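Local structure of putative uncharacterized protein (Chaetomium thermophilum var. thermophilum DSM 1495, 5M43) at residues V37-V42 against H54-I59; H33-I38 against V75-S80. The protein probably dephosphorylates phosphotyrosine and phosphoserine or phosphothreonine in proteins, this chain being the phosphatase domain of Yvh1, a longer protein linked to ribosome assembly. All blocks are in the same frame, centred on the assembly; numbering follows the deposited sequence.

In the fold
Following the chain from the N terminus, both contacts begin at strand 33-36, which runs into the loop 37-42, and they share V37 and I38. Interaction 1 closes the shorter loop: the chain passes through helix 47-50 and returns as strand 53-56, which with the residues just after it (segment 54-59) lies against 37-42. Interaction 2 spans further, to helix 71-83, and encloses the loop of interaction 1. The two meet where H54 NE2 is hydrogen-bonded to S36 OG and where L55 pairs with S36 through the backbone. Together they tie the outermost strand 53-56, its neighbour 33-36 and the helix that follows into the dual-specificity phosphatase domain.

Interaction 1: V37-V42 against H54-I59; sequences VIDHTV and HLSIDI
S56 and I38 supply the direct hydrogen bond of this contact: S56 OG donates to I38 O at 2.7 Å, tilted 24° from the carbonyl plane. The serine torsion that sets OG anti to the backbone N (chi1 168°) turns the hydroxyl to this loop, where it also lies 3.1 Å from H40 N. Three waters extend the polar seam. One accepts from D39 N and donates to D58 OD2 and, at longer range, to I59 O; another donates to both D39 OD2 and S56 OG; a third joins V42 N to H54 ND1. The carboxylates of D39 and D58 stay apart, OD2 to OD2 5.1 Å.

The imidazole of H54 carries the ring contacts. V42 CG1 sits squarely over one face, 3.6 Å from the centroid of the H54 ring, in a CH-pi contact. H40 O lies at the ring's edge, 3.3 Å from H54 CE1, while the H40 ring meets it obliquely, planes at 72°. Beyond the segments, H54 NE2 is hydrogen-bonded to S36 OG, so the ring is gripped at both nitrogens. An alanine in place of H54 would probably leave V42 CG1 without its aromatic platform and S36 OG without this imidazole partner.

At the other end, V37 and I59 run alongside each other in the same direction, V37 CG1 to I59 CG2 3.9 Å, with helix 109-121 packed against V37. Apart from this apolar patch, the loop after strand 33-36 is held to the edge strand and its extension by one serine hydroxyl, a histidine ring and waters bridging D39, D58 and backbone groups, not by regular sheet pairing.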
loop_
_atom_site.group_PDB
_atom_site.type_symbol
_atom_site.label_atom_id
_atom_site.label_comp_id
_atom_site.label_asym_id
_atom_site.label_seq_id
_atom_site.Cartn_x
_atom_site.Cartn_y
_atom_site.Cartn_z
ATOM N N VAL A 37 -1.952 5.330 5.632
ATOM C CA VAL A 37 -3.364 4.972 5.495
ATOM C C VAL A 37 -3.922 5.061 6.911
ATOM O O VAL A 37 -4.272 4.041 7.515
ATOM C CB VAL A 37 -3.549 3.580 4.883
ATOM C CG1 VAL A 37 -4.999 3.345 4.471
ATOM C CG2 VAL A 37 -2.649 3.418 3.582
ATOM N N ILE A 38 -3.789 6.251 7.490
ATOM C CA ILE A 38 -4.210 6.594 8.833
ATOM C C ILE A 38 -3.887 8.050 8.985
ATOM O O ILE A 38 -3.061 8.541 8.296
ATOM C CB ILE A 38 -3.420 5.731 9.850
ATOM C CG1 ILE A 38 -3.866 5.990 11.278
ATOM C CG2 ILE A 38 -1.938 5.979 9.757
ATOM C CD1 ILE A 38 -3.278 4.983 12.218
ATOM N N ASP A 39 -4.570 8.741 9.876
ATOM C CA ASP A 39 -4.176 10.107 10.099
ATOM C C ASP A 39 -2.778 10.105 10.685
ATOM O O ASP A 39 -2.519 9.388 11.654
ATOM C CB ASP A 39 -5.157 10.783 11.065
ATOM C CG ASP A 39 -4.828 12.244 11.286
ATOM O OD1 ASP A 39 -4.792 12.670 12.486
ATOM O OD2 ASP A 39 -4.670 12.970 10.283
ATOM N N HIS A 40 -1.892 10.915 10.127
ATOM C CA HIS A 40 -0.486 10.900 10.516
ATOM C C HIS A 40 0.146 12.200 10.062
ATOM O O HIS A 40 -0.187 12.705 8.984
ATOM C CB HIS A 40 0.211 9.710 9.836
ATOM C CG HIS A 40 1.611 9.451 10.320
ATOM N ND1 HIS A 40 1.866 8.758 11.474
ATOM C CD2 HIS A 40 2.822 9.735 9.776
ATOM C CE1 HIS A 40 3.174 8.621 11.634
ATOM N NE2 HIS A 40 3.779 9.221 10.628
ATOM N N THR A 41 1.104 12.684 10.851
ATOM C CA THR A 41 1.969 13.802 10.487
ATOM C C THR A 41 3.436 13.394 10.652
ATOM O O THR A 41 3.836 12.941 11.731
ATOM C CB THR A 41 1.672 15.028 11.373
ATOM O OG1 THR A 41 0.293 15.396 11.258
ATOM C CG2 THR A 41 2.522 16.217 10.946
ATOM N N VAL A 42 4.260 13.575 9.591
ATOM C CA VAL A 42 5.692 13.264 9.705
ATOM C C VAL A 42 6.415 14.410 10.413
ATOM O O VAL A 42 6.003 15.572 10.341
ATOM C CB VAL A 42 6.331 12.965 8.335
ATOM C CG1 VAL A 42 5.655 11.782 7.708
ATOM C CG2 VAL A 42 6.253 14.165 7.405
ATOM N N HIS A 54 4.830 13.007 1.404
ATOM C CA HIS A 54 3.906 12.401 2.352
ATOM C C HIS A 54 2.450 12.598 1.940
ATOM O O HIS A 54 2.061 13.710 1.585
ATOM C CB HIS A 54 4.120 13.007 3.737
ATOM C CG HIS A 54 3.322 12.343 4.804
ATOM N ND1 HIS A 54 2.619 13.044 5.754
ATOM C CD2 HIS A 54 3.086 11.031 5.046
ATOM C CE1 HIS A 54 1.984 12.195 6.539
ATOM N NE2 HIS A 54 2.264 10.965 6.139
ATOM N N LEU A 55 1.649 11.532 2.021
ATOM C CA LEU A 55 0.199 11.613 1.890
ATOM C C LEU A 55 -0.420 10.852 3.050
ATOM O O LEU A 55 -0.042 9.699 3.287
ATOM C CB LEU A 55 -0.276 11.029 0.552
ATOM C CG LEU A 55 -1.798 10.912 0.372
ATOM C CD1 LEU A 55 -2.411 12.307 0.370
ATOM C CD2 LEU A 55 -2.173 10.188 -0.960
ATOM N N SER A 56 -1.326 11.496 3.784
ATOM C CA SER A 56 -2.090 10.842 4.850
ATOM C C SER A 56 -3.583 10.855 4.549
ATOM O O SER A 56 -4.172 11.892 4.174
ATOM C CB SER A 56 -1.813 11.474 6.229
ATOM O OG SER A 56 -2.765 11.022 7.191
ATOM N N ILE A 57 -4.204 9.701 4.729
ATOM C CA ILE A 57 -5.638 9.535 4.576
ATOM C C ILE A 57 -6.219 9.146 5.922
ATOM O O ILE A 57 -5.787 8.151 6.522
ATOM C CB ILE A 57 -5.939 8.466 3.523
ATOM C CG1 ILE A 57 -5.474 8.974 2.151
ATOM C CG2 ILE A 57 -7.454 8.167 3.451
ATOM C CD1 ILE A 57 -5.428 7.858 1.132
ATOM N N ASP A 58 -7.218 9.909 6.384
ATOM C CA ASP A 58 -7.795 9.690 7.701
ATOM C C ASP A 58 -8.837 8.586 7.580
ATOM O O ASP A 58 -9.969 8.828 7.128
ATOM C CB ASP A 58 -8.409 10.993 8.210
ATOM C CG ASP A 58 -8.944 10.876 9.588
ATOM O OD1 ASP A 58 -9.658 11.816 10.006
ATOM O OD2 ASP A 58 -8.722 9.855 10.233
ATOM N N ILE A 59 -8.474 7.359 7.955
ATOM C CA ILE A 59 -9.444 6.263 7.962
ATOM C C ILE A 59 -9.124 5.335 9.112
ATOM O O ILE A 59 -7.958 5.162 9.485
ATOM C CB ILE A 59 -9.446 5.486 6.619
ATOM C CG1 ILE A 59 -10.522 4.398 6.544
ATOM C CG2 ILE A 59 -8.103 4.906 6.308
ATOM C CD1 ILE A 59 -10.634 3.749 5.121
HETATM O O HOH W 1 -6.964 7.952 10.912
HETATM O O HOH W 2 -5.170 12.610 7.668
HETATM O O HOH W 3 2.950 15.248 7.466
#

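Interaction 2: H33-I38 against V75-S80; sequences HILSVI and VRFIDS
F77 reaches from the helix to the strand, and its ring meets three successive residues, H33, I34 and L35. The aromatic pair is an offset edge-to-face one: the edge of the H33 imidazole is turned toward the F77 face, with centroids 6.0 Å apart and planes at 70°. H33 CB adds a contact of 4.0 Å to F77 CE2.

The apolar contacts centre on L35. Its CB lies 3.8 Å from F77 CD2 and equally close to F77 CE2, so it rests against one side bond of the phenyl ring. Its branch CD2 meets I78 CG1 at 4.1 Å and I78 CD1 at the same distance, the two aliphatic side chains crossing at about a right angle.

One contact runs from ring to backbone. With CG anti to the backbone N (chi1 -176°), the phenyl group of F77 extends from the helix far enough for CZ to come within 3.6 Å of I34 O, which lies oblique to the ring. No hydrogen bond joins the segments.

Strand 33-36 and helix 75-80 run nearly antiparallel, at 163°, with axes 9.4 Å apart, so the helix lies along the sheet in the layered alpha/beta manner of this phosphatase family. Strand 53-56 flanks the contact through L55, which touches both L35 and F77; strand 99-102 borders it through V101 against I78.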
loop_
_atom_site.group_PDB
_atom_site.type_symbol
_atom_site.label_atom_id
_atom_site.label_comp_id
_atom_site.label_asym_id
_atom_site.label_seq_id
_atom_site.Cartn_x
_atom_site.Cartn_y
_atom_site.Cartn_z
ATOM N N HIS A 33 9.139 8.237 0.075
ATOM C CA HIS A 33 7.710 8.523 -0.009
ATOM C C HIS A 33 7.032 7.737 1.081
ATOM O O HIS A 33 7.324 6.555 1.238
ATOM C CB HIS A 33 7.085 8.109 -1.365
ATOM C CG HIS A 33 7.542 8.934 -2.521
ATOM N ND1 HIS A 33 8.833 8.911 -2.998
ATOM C CD2 HIS A 33 6.851 9.766 -3.335
ATOM C CE1 HIS A 33 8.928 9.728 -4.044
ATOM N NE2 HIS A 33 7.735 10.264 -4.258
ATOM N N ILE A 34 6.131 8.375 1.825
ATOM C CA ILE A 34 5.360 7.685 2.859
ATOM C C ILE A 34 3.876 7.915 2.587
ATOM O O ILE A 34 3.425 9.071 2.511
ATOM C CB ILE A 34 5.719 8.173 4.272
ATOM C CG1 ILE A 34 7.202 7.827 4.590
ATOM C CG2 ILE A 34 4.753 7.569 5.330
ATOM C CD1 ILE A 34 7.632 8.257 5.962
ATOM N N LEU A 35 3.125 6.820 2.419
ATOM C CA LEU A 35 1.656 6.860 2.397
ATOM C C LEU A 35 1.163 6.365 3.747
ATOM O O LEU A 35 1.370 5.192 4.091
ATOM C CB LEU A 35 1.144 5.974 1.262
ATOM C CG LEU A 35 -0.383 5.799 1.244
ATOM C CD1 LEU A 35 -1.085 7.157 1.057
ATOM C CD2 LEU A 35 -0.807 4.826 0.146
ATOM N N SER A 36 0.525 7.261 4.509
ATOM C CA SER A 36 -0.110 6.914 5.777
ATOM C C SER A 36 -1.574 6.602 5.501
ATOM O O SER A 36 -2.375 7.507 5.226
ATOM C CB SER A 36 0.026 8.043 6.803
ATOM O OG SER A 36 1.387 8.469 6.937
ATOM N N VAL A 37 -1.952 5.330 5.632
ATOM C CA VAL A 37 -3.364 4.972 5.495
ATOM C C VAL A 37 -3.922 5.061 6.911
ATOM O O VAL A 37 -4.272 4.041 7.515
ATOM C CB VAL A 37 -3.549 3.580 4.883
ATOM C CG1 VAL A 37 -4.999 3.345 4.471
ATOM C CG2 VAL A 37 -2.649 3.418 3.582
ATOM N N ILE A 38 -3.789 6.251 7.490
ATOM C CA ILE A 38 -4.210 6.594 8.833
ATOM C C ILE A 38 -3.887 8.050 8.985
ATOM O O ILE A 38 -3.061 8.541 8.296
ATOM C CB ILE A 38 -3.420 5.731 9.850
ATOM C CG1 ILE A 38 -3.866 5.990 11.278
ATOM C CG2 ILE A 38 -1.938 5.979 9.757
ATOM C CD1 ILE A 38 -3.278 4.983 12.218
ATOM N N VAL A 75 -3.301 4.236 -5.176
ATOM C CA VAL A 75 -2.517 3.550 -6.208
ATOM C C VAL A 75 -1.667 4.537 -7.011
ATOM O O VAL A 75 -0.487 4.257 -7.301
ATOM C CB VAL A 75 -3.461 2.712 -7.093
ATOM C CG1 VAL A 75 -2.764 2.147 -8.308
ATOM C CG2 VAL A 75 -4.069 1.565 -6.274
ATOM N N ARG A 76 -2.235 5.687 -7.394
ATOM C CA ARG A 76 -1.454 6.715 -8.103
ATOM C C ARG A 76 -0.278 7.213 -7.256
ATOM O O ARG A 76 0.830 7.420 -7.783
ATOM C CB ARG A 76 -2.356 7.874 -8.538
ATOM C CG ARG A 76 -3.309 7.467 -9.671
ATOM C CD ARG A 76 -3.969 8.693 -10.304
ATOM N NE ARG A 76 -4.711 9.434 -9.294
ATOM C CZ ARG A 76 -6.032 9.346 -9.117
ATOM N NH1 ARG A 76 -6.780 8.567 -9.910
ATOM N NH2 ARG A 76 -6.604 10.057 -8.147
ATOM N N PHE A 77 -0.465 7.368 -5.932
ATOM C CA PHE A 77 0.637 7.810 -5.079
ATOM C C PHE A 77 1.772 6.787 -5.060
ATOM O O PHE A 77 2.948 7.130 -5.250
ATOM C CB PHE A 77 0.167 8.027 -3.631
ATOM C CG PHE A 77 1.230 8.557 -2.758
ATOM C CD1 PHE A 77 1.412 9.947 -2.653
ATOM C CD2 PHE A 77 2.035 7.670 -1.999
ATOM C CE1 PHE A 77 2.413 10.475 -1.811
ATOM C CE2 PHE A 77 3.062 8.178 -1.152
ATOM C CZ PHE A 77 3.233 9.602 -1.068
ATOM N N ILE A 78 1.434 5.518 -4.877
ATOM C CA ILE A 78 2.448 4.460 -4.833
ATOM C C ILE A 78 3.146 4.343 -6.189
ATOM O O ILE A 78 4.395 4.347 -6.284
ATOM C CB ILE A 78 1.811 3.127 -4.420
ATOM C CG1 ILE A 78 1.225 3.227 -2.982
ATOM C CG2 ILE A 78 2.844 1.981 -4.527
ATOM C CD1 ILE A 78 0.376 2.056 -2.624
ATOM N N ASP A 79 2.361 4.269 -7.270
ATOM C CA ASP A 79 2.968 4.122 -8.587
ATOM C C ASP A 79 3.838 5.324 -8.929
ATOM O O ASP A 79 4.951 5.166 -9.435
ATOM C CB ASP A 79 1.870 3.913 -9.646
ATOM C CG ASP A 79 2.432 3.687 -11.029
ATOM O OD1 ASP A 79 3.046 2.624 -11.183
ATOM O OD2 ASP A 79 2.167 4.538 -11.935
ATOM N N SER A 80 3.331 6.557 -8.726
ATOM C CA SER A 80 4.157 7.693 -9.121
ATOM C C SER A 80 5.390 7.824 -8.236
ATOM O O SER A 80 6.467 8.214 -8.722
ATOM C CB SER A 80 3.357 8.995 -9.146
ATOM O OG SER A 80 2.877 9.308 -7.874
#